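Local atomic coordinates of acid phosphatase (PDB entry 2I33), a protein that probably hydrolyses phosphate monoesters as a magnesium-bound class C acid phosphatase of the HAD superfamily. Residues Thr83-Gly86 with Tyr87-Trp91; Glu223-Leu226 with Tyr227-Phe231. All blocks are in the same frame, centred on the assembly; numbering follows the deposited sequence. Where two conformers were deposited one is given.

Interaction 1: residues Thr83-Gly86 with Tyr87-Trp91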
ATOM      1  N   THR A  83      15.852 -19.512   2.408  1.00 27.03           N
ATOM      2  CA  THR A  83      16.623 -20.245   3.404  1.00 25.93           C
ATOM      3  C   THR A  83      15.731 -20.846   4.488  1.00 25.18           C
ATOM      4  O   THR A  83      16.154 -21.721   5.250  1.00 25.93           O
ATOM      5  CB  THR A  83      17.642 -19.346   4.088  1.00 25.77           C
ATOM      6  OG1 THR A  83      16.966 -18.296   4.779  1.00 24.82           O
ATOM      7  CG2 THR A  83      18.626 -18.749   3.064  1.00 25.83           C
ATOM      8  N   GLY A  84      14.515 -20.324   4.569  1.00 24.26           N
ATOM      9  CA  GLY A  84      13.593 -20.686   5.626  1.00 24.56           C
ATOM     10  C   GLY A  84      13.926 -20.078   6.975  1.00 24.38           C
ATOM     11  O   GLY A  84      13.357 -20.488   8.000  1.00 25.70           O
ATOM     12  N   LYS A  85      14.849 -19.119   6.978  1.00 24.72           N
ATOM     13  CA  LYS A  85      15.304 -18.507   8.222  0.50 25.37           C
ATOM     14  C   LYS A  85      14.942 -17.032   8.211  1.00 25.70           C
ATOM     15  O   LYS A  85      15.463 -16.242   7.437  1.00 24.41           O
ATOM     16  CB  LYS A  85      16.803 -18.765   8.417  0.50 25.28           C
ATOM     17  CG  LYS A  85      17.107 -20.252   8.508  0.50 26.07           C
ATOM     18  CD  LYS A  85      18.599 -20.572   8.561  0.50 26.36           C
ATOM     19  CE  LYS A  85      18.819 -22.049   8.812  0.50 28.74           C
ATOM     20  NZ  LYS A  85      18.314 -22.877   7.689  0.50 29.20           N
ATOM     21  N   GLY A  86      13.997 -16.670   9.072  1.00 26.21           N
ATOM     22  CA  GLY A  86      13.464 -15.354   9.095  1.00 26.63           C
ATOM     23  C   GLY A  86      14.358 -14.302   9.723  1.00 26.45           C
ATOM     24  O   GLY A  86      15.348 -14.599  10.417  1.00 25.72           O
ATOM     25  N   TYR A  87      13.945 -13.059   9.525  1.00 28.04           N
ATOM     26  CA  TYR A  87      14.580 -11.922  10.149  1.00 28.22           C
ATOM     27  C   TYR A  87      14.695 -12.202  11.626  1.00 27.35           C
ATOM     28  O   TYR A  87      13.743 -12.704  12.225  1.00 27.69           O
ATOM     29  CB  TYR A  87      13.719 -10.675   9.948  1.00 29.45           C
ATOM     30  CG  TYR A  87      14.185  -9.473  10.746  1.00 30.19           C
ATOM     31  CD1 TYR A  87      13.765  -9.277  12.060  1.00 31.47           C
ATOM     32  CD2 TYR A  87      15.076  -8.558  10.197  1.00 31.82           C
ATOM     33  CE1 TYR A  87      14.206  -8.184  12.809  1.00 32.16           C
ATOM     34  CE2 TYR A  87      15.504  -7.474  10.915  1.00 31.98           C
ATOM     35  CZ  TYR A  87      15.075  -7.288  12.229  1.00 33.65           C
ATOM     36  OH  TYR A  87      15.522  -6.203  12.964  1.00 36.24           O
ATOM     37  N   PRO A  88      15.827 -11.835  12.253  1.00 26.04           N
ATOM     38  CA  PRO A  88      16.960 -11.086  11.690  1.00 25.59           C
ATOM     39  C   PRO A  88      18.156 -11.922  11.193  1.00 25.30           C
ATOM     40  O   PRO A  88      19.284 -11.433  11.152  1.00 25.01           O
ATOM     41  CB  PRO A  88      17.382 -10.240  12.885  1.00 26.24           C
ATOM     42  CG  PRO A  88      17.201 -11.142  14.009  1.00 26.80           C
ATOM     43  CD  PRO A  88      15.990 -12.013  13.696  1.00 26.68           C
ATOM     44  N   TYR A  89      17.930 -13.167  10.804  1.00 23.60           N
ATOM     45  CA  TYR A  89      19.013 -13.987  10.257  1.00 23.36           C
ATOM     46  C   TYR A  89      19.660 -13.256   9.095  1.00 23.19           C
ATOM     47  O   TYR A  89      18.958 -12.880   8.163  1.00 24.11           O
ATOM     48  CB  TYR A  89      18.442 -15.282   9.751  1.00 23.91           C
ATOM     49  CG  TYR A  89      19.466 -16.200   9.145  1.00 23.14           C
ATOM     50  CD1 TYR A  89      20.450 -16.771   9.929  1.00 21.89           C
ATOM     51  CD2 TYR A  89      19.443 -16.503   7.791  1.00 23.18           C
ATOM     52  CE1 TYR A  89      21.377 -17.651   9.405  1.00 25.08           C
ATOM     53  CE2 TYR A  89      20.378 -17.396   7.261  1.00 23.35           C
ATOM     54  CZ  TYR A  89      21.338 -17.938   8.056  1.00 24.64           C
ATOM     55  OH  TYR A  89      22.279 -18.831   7.559  1.00 27.07           O
ATOM     56  N   LYS A  90      20.971 -13.044   9.208  1.00 23.38           N
ATOM     57  CA  LYS A  90      21.782 -12.358   8.185  1.00 23.57           C
ATOM     58  C   LYS A  90      21.300 -10.936   7.853  1.00 24.21           C
ATOM     59  O   LYS A  90      21.653 -10.357   6.830  1.00 24.77           O
ATOM     60  CB  LYS A  90      21.948 -13.277   6.959  1.00 23.63           C
ATOM     61  CG  LYS A  90      22.792 -14.482   7.291  1.00 25.71           C
ATOM     62  CD  LYS A  90      23.176 -15.316   6.093  1.00 28.74           C
ATOM     63  CE  LYS A  90      24.219 -16.352   6.500  1.00 30.85           C
ATOM     64  NZ  LYS A  90      24.672 -17.296   5.424  1.00 35.03           N
ATOM     65  N   TRP A  91      20.531 -10.316   8.755  1.00 24.55           N
ATOM     66  CA  TRP A  91      20.135  -8.940   8.546  1.00 25.19           C
ATOM     67  C   TRP A  91      21.350  -8.017   8.607  1.00 24.84           C
ATOM     68  O   TRP A  91      21.530  -7.147   7.748  1.00 25.55           O
ATOM     69  CB  TRP A  91      19.095  -8.528   9.577  1.00 25.94           C
ATOM     70  CG  TRP A  91      18.719  -7.109   9.487  1.00 25.86           C
ATOM     71  CD1 TRP A  91      19.038  -6.127  10.361  1.00 27.59           C
ATOM     72  CD2 TRP A  91      17.923  -6.511   8.471  1.00 27.17           C
ATOM     73  NE1 TRP A  91      18.504  -4.922   9.930  1.00 28.04           N
ATOM     74  CE2 TRP A  91      17.815  -5.134   8.771  1.00 26.98           C
ATOM     75  CE3 TRP A  91      17.305  -6.991   7.322  1.00 27.83           C
ATOM     76  CZ2 TRP A  91      17.098  -4.244   7.957  1.00 28.25           C
ATOM     77  CZ3 TRP A  91      16.598  -6.127   6.542  1.00 28.53           C
ATOM     78  CH2 TRP A  91      16.499  -4.764   6.851  1.00 29.13           C
TER
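Lys-85 lays its aliphatic chain over one face of the Tyr-89 ring. Two carbons do the touching: CB sits 3.5 Å from Tyr-89 CD2, near the root of the ring, and farther along the chain, in the conformer given, Lys-85 CD stands 3.9 Å from the ring centroid, only 16° off the normal, a CH-pi contact placed nearer the phenol end. The lysine reaches across the ring because its CG lies beside the backbone N and opposite the carbonyl carbon (chi1 -61°), with chi2 and chi3 extended; the bend comes only at chi4. It turns the ammonium back toward Thr-83, but the side chain was modelled in two conformers, so the weak bond from Lys-85 NZ to Thr-83 O is doubtful. On the opposite face of the same ring lies Lys-90 CG, so the phenol is sandwiched between the methylene chains of two lysines.

Tyr-89 N donates to Gly-86 O at 3.0 Å, with an angle of 160° at the hydrogen, closing a type VI beta turn, Gly-86 to Tyr-89, with a cis peptide before Pro-88. Within that turn Pro-88 CB rests over the centre of the Tyr-87 ring, and Tyr-87 CE2 in turn lies over a face of the Trp-91 indole. At the other end Thr-83 OG1 accepts from Lys-85 N at 3.2 Å, an ST turn, while also bonding to Met-79 O.

All this happens at the surface, in the connection from helix 74-83 to helix 91-97. Gly-84, with positive phi, leaves the first helix and Lys-90 is the N-cap residue of the second. The loop is tied back to helix 74-83 by hydrogen bonds from Lys-85 O to Ser-80 and from Tyr-89 O to His-76, and Tyr-89 also packs on Met-79.

Interaction 2: residues Glu223-Leu226 with Tyr227-Phe231; sequences EGAL and YDYNF
Glu-223 points its CG anti to the backbone N (chi1 -180°) and runs straight on from there, while Tyr-227 has CG beside its own N (chi1 -52°); these two settings let the carboxylate and phenol meet, four residues apart. Tyr-227 OH donates to Glu-223 OE2 at 2.5 Å, a short bond that uses the anti lone pair. The carboxylate is turned 67° from the ring plane, and Glu-223 CG packs against the ring at CE2. Glu-223 O lies over the centre of one face of that ring, and Phe-231 CE1 meets its edge.

Beyond Leu-226 the chain turns back on itself. Asp-228, with positive phi, is the C-prime residue of a Schellman motif: Tyr-229 N donates to Gly-224 O at 2.6 Å and Asp-228 N to Ala-225 O at 3.2 Å. Gly-224 O also takes Tyr-227 N at 2.9 Å, from the opposite face of its carbonyl plane, so two donors grip one oxygen. An overlapping type I' turn runs from Tyr-227 to Asn-230, and the Tyr-229 and Phe-231 rings lie against the helix. The Tyr-229 ring turns a face to the Gly-224 to Ala-225 backbone, with Ala-225 CA 3.9 Å from its centroid in a CH-pi contact, and its hydroxyl bonds to Lys-191 O; Phe-231 CZ comes to 3.3 Å from Gly-224 CA, which has no side chain to hold it off. A water donates to both Leu-226 O and Asp-228 OD2.

The buried carboxylate is not left to the phenol alone: Arg-242 of helix 235-244 makes a salt bridge to Glu-223 OE2 and hydrogen-bonds Tyr-227 OH. The positive charge probably favours the ionised carboxylate, and the bond from Arg-242 NE would make the phenol a stronger donor, consistent with its short bond to OE2.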
ATOM      1  N   GLU A 223       2.550  -6.721  12.432  1.00 26.69           N
ATOM      2  CA  GLU A 223       2.803  -8.086  12.814  1.00 26.20           C
ATOM      3  C   GLU A 223       3.194  -8.175  14.283  1.00 26.59           C
ATOM      4  O   GLU A 223       2.684  -8.997  15.006  1.00 26.96           O
ATOM      5  CB  GLU A 223       3.907  -8.724  11.972  1.00 26.77           C
ATOM      6  CG  GLU A 223       4.169 -10.180  12.369  1.00 26.53           C
ATOM      7  CD  GLU A 223       5.353 -10.828  11.671  1.00 27.18           C
ATOM      8  OE1 GLU A 223       6.062 -10.128  10.933  1.00 27.67           O
ATOM      9  OE2 GLU A 223       5.554 -12.043  11.900  1.00 27.04           O
ATOM     10  N   GLY A 224       4.119  -7.316  14.694  1.00 27.26           N
ATOM     11  CA  GLY A 224       4.550  -7.277  16.085  1.00 27.43           C
ATOM     12  C   GLY A 224       3.358  -7.136  17.020  1.00 27.19           C
ATOM     13  O   GLY A 224       3.288  -7.815  18.057  1.00 27.63           O
ATOM     14  N   ALA A 225       2.403  -6.285  16.632  1.00 27.32           N
ATOM     15  CA  ALA A 225       1.196  -6.073  17.445  1.00 27.54           C
ATOM     16  C   ALA A 225       0.430  -7.364  17.688  1.00 28.30           C
ATOM     17  O   ALA A 225      -0.128  -7.540  18.755  1.00 28.15           O
ATOM     18  CB  ALA A 225       0.273  -5.031  16.839  1.00 27.75           C
ATOM     19  N   LEU A 226       0.391  -8.254  16.700  1.00 28.18           N
ATOM     20  CA  LEU A 226      -0.279  -9.544  16.872  1.00 28.45           C
ATOM     21  C   LEU A 226       0.386 -10.422  17.927  1.00 27.73           C
ATOM     22  O   LEU A 226      -0.268 -11.257  18.533  1.00 27.71           O
ATOM     23  CB  LEU A 226      -0.328 -10.302  15.547  1.00 29.07           C
ATOM     24  CG  LEU A 226      -1.165  -9.607  14.476  1.00 30.80           C
ATOM     25  CD1 LEU A 226      -0.817 -10.229  13.168  1.00 33.78           C
ATOM     26  CD2 LEU A 226      -2.644  -9.721  14.749  1.00 31.08           C
ATOM     27  N   TYR A 227       1.689 -10.229  18.110  1.00 27.81           N
ATOM     28  CA  TYR A 227       2.463 -11.005  19.061  1.00 27.59           C
ATOM     29  C   TYR A 227       2.615 -10.270  20.370  1.00 28.68           C
ATOM     30  O   TYR A 227       3.440 -10.661  21.188  1.00 28.10           O
ATOM     31  CB  TYR A 227       3.875 -11.300  18.522  1.00 27.43           C
ATOM     32  CG  TYR A 227       3.916 -11.898  17.150  1.00 27.08           C
ATOM     33  CD1 TYR A 227       2.918 -12.759  16.711  1.00 28.11           C
ATOM     34  CD2 TYR A 227       4.992 -11.670  16.320  1.00 26.90           C
ATOM     35  CE1 TYR A 227       2.966 -13.312  15.439  1.00 27.44           C
ATOM     36  CE2 TYR A 227       5.050 -12.206  15.058  1.00 26.76           C
ATOM     37  CZ  TYR A 227       4.037 -13.022  14.618  1.00 26.84           C
ATOM     38  OH  TYR A 227       4.094 -13.535  13.349  1.00 27.50           O
ATOM     39  N   ASP A 228       1.846  -9.200  20.566  1.00 29.39           N
ATOM     40  CA  ASP A 228       2.061  -8.286  21.697  1.00 30.50           C
ATOM     41  C   ASP A 228       3.515  -7.844  21.736  1.00 30.93           C
ATOM     42  O   ASP A 228       4.109  -7.722  22.800  1.00 31.85           O
ATOM     43  CB  ASP A 228       1.686  -8.951  23.011  1.00 30.76           C
ATOM     44  CG  ASP A 228       0.282  -9.483  23.004  1.00 32.75           C
ATOM     45  OD1 ASP A 228      -0.627  -8.713  22.624  1.00 35.79           O
ATOM     46  OD2 ASP A 228       0.087 -10.653  23.400  1.00 35.58           O
ATOM     47  N   TYR A 229       4.101  -7.676  20.555  1.00 31.00           N
ATOM     48  CA  TYR A 229       5.487  -7.251  20.407  1.00 32.21           C
ATOM     49  C   TYR A 229       6.523  -8.215  21.005  1.00 33.67           C
ATOM     50  O   TYR A 229       7.655  -7.821  21.294  1.00 34.72           O
ATOM     51  CB  TYR A 229       5.640  -5.830  20.938  1.00 31.99           C
ATOM     52  CG  TYR A 229       4.705  -4.885  20.194  1.00 31.90           C
ATOM     53  CD1 TYR A 229       5.001  -4.430  18.909  1.00 32.80           C
ATOM     54  CD2 TYR A 229       3.496  -4.505  20.762  1.00 32.46           C
ATOM     55  CE1 TYR A 229       4.130  -3.578  18.234  1.00 30.91           C
ATOM     56  CE2 TYR A 229       2.624  -3.659  20.095  1.00 32.25           C
ATOM     57  CZ  TYR A 229       2.936  -3.202  18.833  1.00 32.47           C
ATOM     58  OH  TYR A 229       2.052  -2.358  18.196  1.00 32.36           O
ATOM     59  N   ASN A 230       6.127  -9.475  21.133  1.00 33.77           N
ATOM     60  CA  ASN A 230       7.009 -10.529  21.614  1.00 35.22           C
ATOM     61  C   ASN A 230       7.360 -11.493  20.486  1.00 35.85           C
ATOM     62  O   ASN A 230       6.637 -12.456  20.228  1.00 36.27           O
ATOM     63  CB  ASN A 230       6.349 -11.269  22.763  1.00 35.26           C
ATOM     64  CG  ASN A 230       7.225 -12.377  23.314  1.00 35.55           C
ATOM     65  OD1 ASN A 230       8.412 -12.452  22.991  1.00 35.82           O
ATOM     66  ND2 ASN A 230       6.648 -13.241  24.131  1.00 36.65           N
ATOM     67  N   PHE A 231       8.486 -11.236  19.831  1.00 37.25           N
ATOM     68  CA  PHE A 231       8.962 -12.102  18.751  1.00 37.95           C
ATOM     69  C   PHE A 231       9.746 -13.304  19.277  1.00 38.52           C
ATOM     70  O   PHE A 231      10.129 -14.172  18.487  1.00 39.41           O
ATOM     71  CB  PHE A 231       9.803 -11.307  17.736  1.00 37.86           C
ATOM     72  CG  PHE A 231       8.989 -10.386  16.872  1.00 37.51           C
ATOM     73  CD1 PHE A 231       8.608 -10.766  15.583  1.00 37.05           C
ATOM     74  CD2 PHE A 231       8.600  -9.140  17.339  1.00 36.58           C
ATOM     75  CE1 PHE A 231       7.860  -9.935  14.798  1.00 36.83           C
ATOM     76  CE2 PHE A 231       7.845  -8.296  16.554  1.00 36.83           C
ATOM     77  CZ  PHE A 231       7.473  -8.695  15.274  1.00 36.34           C
TER
HETATM   78  O   HOH W   1      -0.079 -12.396  20.994  1.00 42.26           O

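In the fold
Interactions 1 and 2 are separate local turns, far apart in sequence, with centres 17 Å apart and nearest atoms about 6 Å apart without touching. Both are connections between helices. The first is a surface loop, the second largely buried, with Glu-223 and Leu-226 packing on Met-22 and Leu-25 of the second subunit. Neither supplies a magnesium ligand; those include Asp-65, Asp-67 and Asp-180. The side chains of Tyr-87 and Glu-223 lie about 10 Å and 12 Å from the magnesium ion, and Trp-91 touches the ligand Asp-67 itself, which brings interaction 1 up against the metal site.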